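Local coordinates for protein putative aminotransferase (Actinomadura melliaura, PDB 4ZWV) that probably acts as a pyridoxal 5'-phosphate-dependent sugar aminotransferase in making the aminopentose of the indolocarbazole AT2433, at residues G133-L138 against P287-S292; D137-A142 against S169-P174; Y294-K299 against L350-W355. One frame throughout, in Å; residues are numbered along the deposited sequence.

Interaction 1 (G133-L138 against P287-S292); sequences GYPVDL and PDREGS
The loop between strand 123-129 and helix 138-152 is held against the short edge strand 289-290 by Arg289, whose side chain lies across the Tyr134 ring and Pro135. Its NH1 donates to Pro135 O (2.9 Å), tilted from the carbonyl plane. The methylene part does the packing: Arg289 CD lies 3.7 Å from Tyr134 CE1 and 4.0 Å from Pro135 CD. A bend at chi3 (77°) swings the guanidinium nearly parallel to the tyrosine ring, the planes 13° apart, with Tyr134 OH over one face near its rim; that hydroxyl is hydrogen-bonded to Ser286 N. Asp288 fixes the rotation of the guanidinium, its OD1 lying in the guanidinium plane, 2.8 Å from Arg289 NE, in a salt bridge, while its OD2 pairs with Arg171. Water 1 bridges Arg289 NH2 to Asp137 OD2, two charged atoms 4.5 Å apart; the other oxygen, Asp137 OD1, is hydrogen-bonded to Tyr170 OH. At the far end Ser292 N donates to Gly133 O (2.9 Å) from above the carbonyl plane. Gly291 is pressed against this same oxygen, leaving no room for a CB, and the backbone angles of Gly133 themselves call for glycine. Gly133 sits beside His164, a cofactor-binding residue. Strand 169-170 pairs with strand 289-290, and helix 243-273 packs on Ser292 through Leu260 and Arg264.

Interaction 2 (D137-A142 against S169-P174); sequences DLDRLA and SYRGVP
Tyr170 and Arg171 of a beta-hairpin with a type I' turn meet the N-terminus of helix 138-152, where Asp137 is the N-cap. Tyr170 reaches across to the first turn because its chi1 (165°) turns CG away from the backbone N, and its hydroxyl works in both directions: OH donates to Asp137 OD1 (2.5 Å) and accepts from Asp139 N (3.0 Å, N-H...O angle 159°). Asp137 OD1 is thus gripped twice, since Arg140 N also donates to it (3.3 Å) as the capping bond; the two donors come from opposite faces of the carboxylate, the hydroxyl on the anti side. A phenylalanine in place of Tyr170 would probably leave Asp139 N and one side of Asp137 OD1 without a partner and weaken the tie between hairpin and helix end. The tyrosine ring is sandwiched: Leu138 N lies over one face, and Arg171 CG sits 3.7 Å above the centre of the other. From there the Arg171 chain runs extended to NE and lays its guanidinium over the hydroxyl, with Tyr170 OH under its centre. Asp139 stands at the ring edge, its carboxylate turned 83° from the ring plane; its CG is set beside the backbone N, and OD2 forms a salt bridge with Arg171 NH1 (2.9 Å), met on the anti side. Arg171 NH2 also lies near Asp137 OD1, a long pair of charges at 3.8 Å in which the oxygen is over the guanidinium face and no N-H points at it. Water 2 completes the link, donating to Asp137 OD2 (2.8 Å) and accepting from Arg171 NH2 (3.1 Å).

Interaction 3 (Y294-K299 against L350-W355); sequences YVYDVK and LPVGWW
Tyr296 and Leu350 form an antiparallel hydrogen-bonded pair, with Leu350 N to Tyr296 O at 2.7 Å and Tyr296 N to Leu350 O at 3.0 Å. Toward Tyr294 and Val352 the two chains part, and water 3 fills in, accepting from Val352 N (2.9 Å) and lying within hydrogen-bonding distance of Tyr294 O. The bridge belongs to a three-stranded antiparallel sheet in which strand 296-300 is central, between 280-282 and 347-350, with helix 243-273 covering the side on which Tyr296 lies. Apolar packing follows the pair. Val352 abuts the base of the tyrosine, its CB 3.7 Å from Tyr296 CB, while CG1, placed between its own backbone N and carbonyl carbon (chi1 76°), presses on the main chain at Val295 C (3.7 Å). Leu350 CD1 touches Val298 CG2 at 4.1 Å, the two side chains crossing at about a right angle, and approaches the tyrosine ring obliquely. Polar and aromatic partners lie outside: Tyr296 OH is hydrogen-bonded to Asp271 OD1 and its ring meets Tyr270 edge-to-face, both on helix 243-273. At the start of the segment, the Tyr294 ring stacks on His164, a residue that binds pyridoxal 5'-phosphate.

Overall arrangement
Interactions 1 and 2 are neighbours, their centres 8 Å apart. They share Asp137 and Leu138 at the start of helix 138-152 and use adjacent strands, 289-290 and 169-170, of one small antiparallel sheet; the salt bridge from Asp288 to Arg171 ties them directly. Interaction 3 lies on a different three-stranded sheet, about 16 Å from interaction 1 and 23 Å from interaction 2, centre to centre. It comes last in the chain, on strand 296-300, which directly follows strand 289-290. The connecting chain thus leads from the contact with the loop after strand 123-129 of the seven-stranded sheet to the C-terminal sheet. His164, which binds the cofactor, lies beside Gly133 of interaction 1 and Tyr294 of interaction 3.

Interaction 1 (G133-L138 against P287-S292)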
loop_
_atom_site.group_PDB
_atom_site.type_symbol
_atom_site.label_atom_id
_atom_site.label_comp_id
_atom_site.label_asym_id
_atom_site.label_seq_id
_atom_site.Cartn_x
_atom_site.Cartn_y
_atom_site.Cartn_z
ATOM N N GLY A 133 -7.745 10.849 19.363
ATOM C CA GLY A 133 -8.769 11.754 18.859
ATOM C C GLY A 133 -8.692 13.165 19.403
ATOM O O GLY A 133 -9.494 14.023 19.025
ATOM N N TYR A 134 -7.727 13.418 20.287
ATOM C CA TYR A 134 -7.625 14.730 20.937
ATOM C C TYR A 134 -6.622 15.626 20.224
ATOM O O TYR A 134 -5.458 15.272 20.083
ATOM C CB TYR A 134 -7.234 14.568 22.407
ATOM C CG TYR A 134 -7.180 15.876 23.162
ATOM C CD1 TYR A 134 -8.334 16.626 23.359
ATOM C CD2 TYR A 134 -5.985 16.358 23.679
ATOM C CE1 TYR A 134 -8.305 17.822 24.062
ATOM C CE2 TYR A 134 -5.945 17.565 24.387
ATOM C CZ TYR A 134 -7.104 18.286 24.557
ATOM O OH TYR A 134 -7.079 19.479 25.249
ATOM N N PRO A 135 -7.061 16.805 19.770
ATOM C CA PRO A 135 -6.119 17.597 18.972
ATOM C C PRO A 135 -4.970 18.244 19.742
ATOM O O PRO A 135 -5.129 18.722 20.867
ATOM C CB PRO A 135 -7.005 18.692 18.363
ATOM C CG PRO A 135 -8.394 18.123 18.408
ATOM C CD PRO A 135 -8.430 17.340 19.696
ATOM N N VAL A 136 -3.819 18.246 19.083
ATOM C CA VAL A 136 -2.645 19.015 19.464
ATOM C C VAL A 136 -2.931 20.516 19.408
ATOM O O VAL A 136 -3.778 20.966 18.632
ATOM C CB VAL A 136 -1.466 18.649 18.504
ATOM C CG1 VAL A 136 -0.218 19.452 18.782
ATOM C CG2 VAL A 136 -1.161 17.143 18.594
ATOM N N ASP A 137 -2.232 21.285 20.244
ATOM C CA ASP A 137 -2.309 22.741 20.225
ATOM C C ASP A 137 -1.610 23.302 18.976
ATOM O O ASP A 137 -0.436 23.691 19.026
ATOM C CB ASP A 137 -1.672 23.285 21.508
ATOM C CG ASP A 137 -1.873 24.779 21.696
ATOM O OD1 ASP A 137 -2.292 25.496 20.754
ATOM O OD2 ASP A 137 -1.580 25.247 22.822
ATOM N N LEU A 138 -2.341 23.356 17.866
ATOM C CA LEU A 138 -1.742 23.677 16.572
ATOM C C LEU A 138 -1.249 25.118 16.473
ATOM O O LEU A 138 -0.259 25.375 15.784
ATOM C CB LEU A 138 -2.738 23.385 15.446
ATOM C CG LEU A 138 -3.036 21.892 15.268
ATOM C CD1 LEU A 138 -4.162 21.731 14.254
ATOM C CD2 LEU A 138 -1.807 21.112 14.809
ATOM N N PRO A 287 -11.355 23.266 26.492
ATOM C CA PRO A 287 -12.638 23.582 25.858
ATOM C C PRO A 287 -12.511 24.308 24.518
ATOM O O PRO A 287 -13.542 24.660 23.941
ATOM C CB PRO A 287 -13.317 24.490 26.887
ATOM C CG PRO A 287 -12.176 25.181 27.551
ATOM C CD PRO A 287 -11.100 24.123 27.665
ATOM N N ASP A 288 -11.291 24.543 24.044
ATOM C CA ASP A 288 -11.105 25.276 22.791
ATOM C C ASP A 288 -11.022 24.354 21.578
ATOM O O ASP A 288 -10.658 24.796 20.499
ATOM C CB ASP A 288 -9.851 26.165 22.849
ATOM C CG ASP A 288 -8.564 25.368 22.956
ATOM O OD1 ASP A 288 -8.620 24.162 23.258
ATOM O OD2 ASP A 288 -7.482 25.950 22.746
ATOM N N ARG A 289 -11.340 23.078 21.764
ATOM C CA ARG A 289 -11.241 22.106 20.688
ATOM C C ARG A 289 -12.223 20.978 20.927
ATOM O O ARG A 289 -12.757 20.829 22.024
ATOM C CB ARG A 289 -9.811 21.568 20.573
ATOM C CG ARG A 289 -9.329 20.736 21.765
ATOM C CD ARG A 289 -7.803 20.653 21.789
ATOM N NE ARG A 289 -7.237 21.907 22.284
ATOM C CZ ARG A 289 -5.972 22.087 22.652
ATOM N NH1 ARG A 289 -5.092 21.096 22.563
ATOM N NH2 ARG A 289 -5.589 23.273 23.131
ATOM N N GLU A 290 -12.472 20.189 19.888
ATOM C CA GLU A 290 -13.413 19.089 19.996
ATOM C C GLU A 290 -12.770 17.821 19.475
ATOM O O GLU A 290 -12.486 17.719 18.281
ATOM C CB GLU A 290 -14.701 19.392 19.225
ATOM C CG GLU A 290 -15.758 18.305 19.358
ATOM C CD GLU A 290 -17.075 18.677 18.684
ATOM O OE1 GLU A 290 -17.053 19.133 17.519
ATOM O OE2 GLU A 290 -18.133 18.521 19.329
ATOM N N GLY A 291 -12.511 16.875 20.377
ATOM C CA GLY A 291 -11.886 15.616 20.001
ATOM C C GLY A 291 -12.890 14.574 19.548
ATOM O O GLY A 291 -14.104 14.792 19.599
ATOM N N SER A 292 -12.380 13.434 19.097
ATOM C CA SER A 292 -13.245 12.411 18.527
ATOM C C SER A 292 -13.300 11.126 19.340
ATOM O O SER A 292 -14.057 10.220 18.997
ATOM C CB SER A 292 -12.798 12.111 17.093
ATOM O OG SER A 292 -12.991 13.269 16.291
HETATM O O HOH W 1 -3.496 24.398 24.684
#

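Interaction 2 (D137-A142 against S169-P174)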
loop_
_atom_site.group_PDB
_atom_site.type_symbol
_atom_site.label_atom_id
_atom_site.label_comp_id
_atom_site.label_asym_id
_atom_site.label_seq_id
_atom_site.Cartn_x
_atom_site.Cartn_y
_atom_site.Cartn_z
ATOM N N ASP A 137 -2.232 21.285 20.244
ATOM C CA ASP A 137 -2.309 22.741 20.225
ATOM C C ASP A 137 -1.610 23.302 18.976
ATOM O O ASP A 137 -0.436 23.691 19.026
ATOM C CB ASP A 137 -1.672 23.285 21.508
ATOM C CG ASP A 137 -1.873 24.779 21.696
ATOM O OD1 ASP A 137 -2.292 25.496 20.754
ATOM O OD2 ASP A 137 -1.580 25.247 22.822
ATOM N N LEU A 138 -2.341 23.356 17.866
ATOM C CA LEU A 138 -1.742 23.677 16.572
ATOM C C LEU A 138 -1.249 25.118 16.473
ATOM O O LEU A 138 -0.259 25.375 15.784
ATOM C CB LEU A 138 -2.738 23.385 15.446
ATOM C CG LEU A 138 -3.036 21.892 15.268
ATOM C CD1 LEU A 138 -4.162 21.731 14.254
ATOM C CD2 LEU A 138 -1.807 21.112 14.809
ATOM N N ASP A 139 -1.901 26.060 17.164
ATOM C CA ASP A 139 -1.440 27.449 17.127
ATOM C C ASP A 139 -0.098 27.583 17.841
ATOM O O ASP A 139 0.778 28.331 17.409
ATOM C CB ASP A 139 -2.449 28.405 17.778
ATOM C CG ASP A 139 -3.722 28.610 16.958
ATOM O OD1 ASP A 139 -3.824 28.136 15.807
ATOM O OD2 ASP A 139 -4.637 29.287 17.487
ATOM N N ARG A 140 0.051 26.878 18.955
ATOM C CA ARG A 140 1.318 26.910 19.677
ATOM C C ARG A 140 2.430 26.309 18.828
ATOM O O ARG A 140 3.544 26.846 18.748
ATOM C CB ARG A 140 1.202 26.167 21.002
ATOM C CG ARG A 140 2.477 26.199 21.790
ATOM C CD ARG A 140 2.310 25.588 23.159
ATOM N NE ARG A 140 3.600 25.524 23.837
ATOM C CZ ARG A 140 3.853 24.745 24.877
ATOM N NH1 ARG A 140 2.898 23.968 25.366
ATOM N NH2 ARG A 140 5.061 24.744 25.425
ATOM N N LEU A 141 2.109 25.197 18.183
ATOM C CA LEU A 141 3.021 24.545 17.266
ATOM C C LEU A 141 3.474 25.511 16.163
ATOM O O LEU A 141 4.670 25.620 15.889
ATOM C CB LEU A 141 2.339 23.310 16.685
ATOM C CG LEU A 141 3.095 22.559 15.608
ATOM C CD1 LEU A 141 4.413 22.025 16.151
ATOM C CD2 LEU A 141 2.227 21.434 15.069
ATOM N N ALA A 142 2.532 26.249 15.573
ATOM C CA ALA A 142 2.877 27.219 14.529
ATOM C C ALA A 142 3.838 28.298 15.049
ATOM O O ALA A 142 4.749 28.714 14.334
ATOM C CB ALA A 142 1.616 27.863 13.954
ATOM N N SER A 169 -12.043 19.023 15.597
ATOM C CA SER A 169 -11.776 20.417 15.260
ATOM C C SER A 169 -10.938 21.060 16.349
ATOM O O SER A 169 -10.862 20.558 17.468
ATOM C CB SER A 169 -13.072 21.198 15.077
ATOM O OG SER A 169 -13.796 21.227 16.290
ATOM N N TYR A 170 -10.321 22.182 16.007
ATOM C CA TYR A 170 -9.469 22.901 16.940
ATOM C C TYR A 170 -9.680 24.382 16.710
ATOM O O TYR A 170 -9.527 24.876 15.588
ATOM C CB TYR A 170 -8.001 22.483 16.748
ATOM C CG TYR A 170 -6.995 23.417 17.398
ATOM C CD1 TYR A 170 -6.628 23.271 18.733
ATOM C CD2 TYR A 170 -6.393 24.435 16.659
ATOM C CE1 TYR A 170 -5.699 24.125 19.318
ATOM C CE2 TYR A 170 -5.471 25.296 17.237
ATOM C CZ TYR A 170 -5.124 25.134 18.559
ATOM O OH TYR A 170 -4.187 25.973 19.116
ATOM N N ARG A 171 -10.074 25.062 17.782
ATOM C CA ARG A 171 -10.343 26.493 17.775
ATOM C C ARG A 171 -11.273 26.892 16.635
ATOM O O ARG A 171 -11.093 27.917 15.976
ATOM C CB ARG A 171 -9.026 27.269 17.759
ATOM C CG ARG A 171 -8.324 27.085 19.099
ATOM C CD ARG A 171 -7.137 27.987 19.337
ATOM N NE ARG A 171 -6.571 27.660 20.645
ATOM C CZ ARG A 171 -5.390 28.080 21.090
ATOM N NH1 ARG A 171 -4.630 28.863 20.337
ATOM N NH2 ARG A 171 -4.975 27.708 22.294
ATOM N N GLY A 172 -12.312 26.084 16.451
ATOM C CA GLY A 172 -13.403 26.449 15.566
ATOM C C GLY A 172 -13.141 26.123 14.112
ATOM O O GLY A 172 -13.927 26.502 13.241
ATOM N N VAL A 173 -12.046 25.409 13.863
ATOM C CA VAL A 173 -11.614 25.068 12.517
ATOM C C VAL A 173 -11.425 23.556 12.445
ATOM O O VAL A 173 -10.733 22.969 13.277
ATOM C CB VAL A 173 -10.307 25.798 12.153
ATOM C CG1 VAL A 173 -9.759 25.318 10.805
ATOM C CG2 VAL A 173 -10.532 27.309 12.149
ATOM N N PRO A 174 -12.046 22.910 11.445
ATOM C CA PRO A 174 -11.884 21.459 11.298
ATOM C C PRO A 174 -10.440 21.066 11.050
ATOM O O PRO A 174 -9.716 21.771 10.332
ATOM C CB PRO A 174 -12.738 21.125 10.067
ATOM C CG PRO A 174 -12.840 22.425 9.313
ATOM C CD PRO A 174 -12.849 23.502 10.362
HETATM O O HOH W 2 -1.957 27.982 22.770
#

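Interaction 3 (Y294-K299 against L350-W355)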
loop_
_atom_site.group_PDB
_atom_site.type_symbol
_atom_site.label_atom_id
_atom_site.label_comp_id
_atom_site.label_asym_id
_atom_site.label_seq_id
_atom_site.Cartn_x
_atom_site.Cartn_y
_atom_site.Cartn_z
ATOM N N TYR A 294 -11.582 8.249 19.945
ATOM C CA TYR A 294 -11.384 6.918 19.400
ATOM C C TYR A 294 -11.453 5.894 20.536
ATOM O O TYR A 294 -12.094 4.844 20.404
ATOM C CB TYR A 294 -10.035 6.879 18.683
ATOM C CG TYR A 294 -9.654 5.577 18.040
ATOM C CD1 TYR A 294 -10.453 4.998 17.063
ATOM C CD2 TYR A 294 -8.457 4.956 18.373
ATOM C CE1 TYR A 294 -10.074 3.810 16.450
ATOM C CE2 TYR A 294 -8.072 3.777 17.767
ATOM C CZ TYR A 294 -8.887 3.212 16.814
ATOM O OH TYR A 294 -8.500 2.039 16.209
ATOM N N VAL A 295 -10.784 6.219 21.644
ATOM C CA VAL A 295 -10.896 5.479 22.903
ATOM C C VAL A 295 -10.930 6.525 24.018
ATOM O O VAL A 295 -10.703 7.704 23.752
ATOM C CB VAL A 295 -9.716 4.491 23.132
ATOM C CG1 VAL A 295 -9.720 3.381 22.082
ATOM C CG2 VAL A 295 -8.387 5.234 23.136
ATOM N N TYR A 296 -11.187 6.095 25.248
ATOM C CA TYR A 296 -11.223 7.006 26.393
ATOM C C TYR A 296 -10.099 6.641 27.359
ATOM O O TYR A 296 -10.113 5.569 27.959
ATOM C CB TYR A 296 -12.593 6.941 27.081
ATOM C CG TYR A 296 -12.764 7.950 28.194
ATOM C CD1 TYR A 296 -13.289 9.209 27.939
ATOM C CD2 TYR A 296 -12.391 7.645 29.502
ATOM C CE1 TYR A 296 -13.437 10.151 28.963
ATOM C CE2 TYR A 296 -12.536 8.574 30.526
ATOM C CZ TYR A 296 -13.063 9.822 30.245
ATOM O OH TYR A 296 -13.203 10.749 31.260
ATOM N N ASP A 297 -9.114 7.527 27.491
ATOM C CA ASP A 297 -7.946 7.241 28.322
ATOM C C ASP A 297 -8.115 7.686 29.771
ATOM O O ASP A 297 -8.672 8.753 30.052
ATOM C CB ASP A 297 -6.699 7.919 27.755
ATOM C CG ASP A 297 -6.128 7.185 26.558
ATOM O OD1 ASP A 297 -6.648 6.104 26.222
ATOM O OD2 ASP A 297 -5.144 7.687 25.971
ATOM N N VAL A 298 -7.610 6.863 30.688
ATOM C CA VAL A 298 -7.439 7.252 32.086
ATOM C C VAL A 298 -6.068 6.781 32.561
ATOM O O VAL A 298 -5.371 6.065 31.846
ATOM C CB VAL A 298 -8.541 6.669 33.001
ATOM C CG1 VAL A 298 -9.918 7.195 32.591
ATOM C CG2 VAL A 298 -8.526 5.154 32.976
ATOM N N LYS A 299 -5.674 7.201 33.754
ATOM C CA LYS A 299 -4.429 6.732 34.348
ATOM C C LYS A 299 -4.742 6.111 35.700
ATOM O O LYS A 299 -5.431 6.723 36.508
ATOM C CB LYS A 299 -3.429 7.886 34.478
ATOM C CG LYS A 299 -2.968 8.442 33.126
ATOM C CD LYS A 299 -2.105 9.705 33.269
ATOM C CE LYS A 299 -2.924 10.893 33.738
ATOM N NZ LYS A 299 -2.125 12.158 33.802
ATOM N N LEU A 350 -10.176 2.901 27.577
ATOM C CA LEU A 350 -11.478 2.290 27.838
ATOM C C LEU A 350 -12.402 2.389 26.626
ATOM O O LEU A 350 -12.310 3.333 25.843
ATOM C CB LEU A 350 -12.145 2.960 29.042
ATOM C CG LEU A 350 -11.365 2.913 30.355
ATOM C CD1 LEU A 350 -12.077 3.721 31.425
ATOM C CD2 LEU A 350 -11.202 1.474 30.795
ATOM N N PRO A 351 -13.298 1.406 26.460
ATOM C CA PRO A 351 -14.266 1.489 25.359
ATOM C C PRO A 351 -15.163 2.707 25.498
ATOM O O PRO A 351 -15.675 2.958 26.588
ATOM C CB PRO A 351 -15.087 0.200 25.509
ATOM C CG PRO A 351 -14.220 -0.726 26.304
ATOM C CD PRO A 351 -13.454 0.169 27.244
ATOM N N VAL A 352 -15.372 3.437 24.410
ATOM C CA VAL A 352 -16.181 4.647 24.494
ATOM C C VAL A 352 -17.045 4.838 23.238
ATOM O O VAL A 352 -17.810 5.787 23.131
ATOM C CB VAL A 352 -15.266 5.881 24.729
ATOM C CG1 VAL A 352 -14.558 6.279 23.443
ATOM C CG2 VAL A 352 -16.054 7.058 25.304
ATOM N N GLY A 353 -16.938 3.914 22.290
ATOM C CA GLY A 353 -17.580 4.100 20.997
ATOM C C GLY A 353 -19.087 3.915 20.892
ATOM O O GLY A 353 -19.778 3.642 21.883
ATOM N N TRP A 354 -19.592 4.058 19.663
ATOM C CA TRP A 354 -21.033 4.052 19.373
ATOM C C TRP A 354 -21.740 2.746 19.730
ATOM O O TRP A 354 -22.961 2.719 19.866
ATOM C CB TRP A 354 -21.265 4.343 17.884
ATOM C CG TRP A 354 -20.501 3.396 17.004
ATOM C CD1 TRP A 354 -19.265 3.601 16.470
ATOM C CD2 TRP A 354 -20.906 2.081 16.587
ATOM N NE1 TRP A 354 -18.875 2.499 15.735
ATOM C CE2 TRP A 354 -19.865 1.554 15.797
ATOM C CE3 TRP A 354 -22.050 1.300 16.806
ATOM C CZ2 TRP A 354 -19.931 0.289 15.223
ATOM C CZ3 TRP A 354 -22.109 0.039 16.235
ATOM C CH2 TRP A 354 -21.058 -0.448 15.454
ATOM N N TRP A 355 -20.975 1.668 19.867
ATOM C CA TRP A 355 -21.533 0.341 20.124
ATOM C C TRP A 355 -21.884 0.137 21.592
ATOM O O TRP A 355 -22.477 -0.872 21.966
ATOM C CB TRP A 355 -20.549 -0.742 19.672
ATOM C CG TRP A 355 -19.213 -0.620 20.334
ATOM C CD1 TRP A 355 -18.821 -1.213 21.500
ATOM C CD2 TRP A 355 -18.097 0.158 19.881
ATOM N NE1 TRP A 355 -17.522 -0.856 21.798
ATOM C CE2 TRP A 355 -17.058 -0.015 20.821
ATOM C CE3 TRP A 355 -17.872 0.980 18.770
ATOM C CZ2 TRP A 355 -15.812 0.595 20.681
ATOM C CZ3 TRP A 355 -16.634 1.584 18.632
ATOM C CH2 TRP A 355 -15.622 1.395 19.586
HETATM O O HOH W 3 -13.576 2.978 22.127
#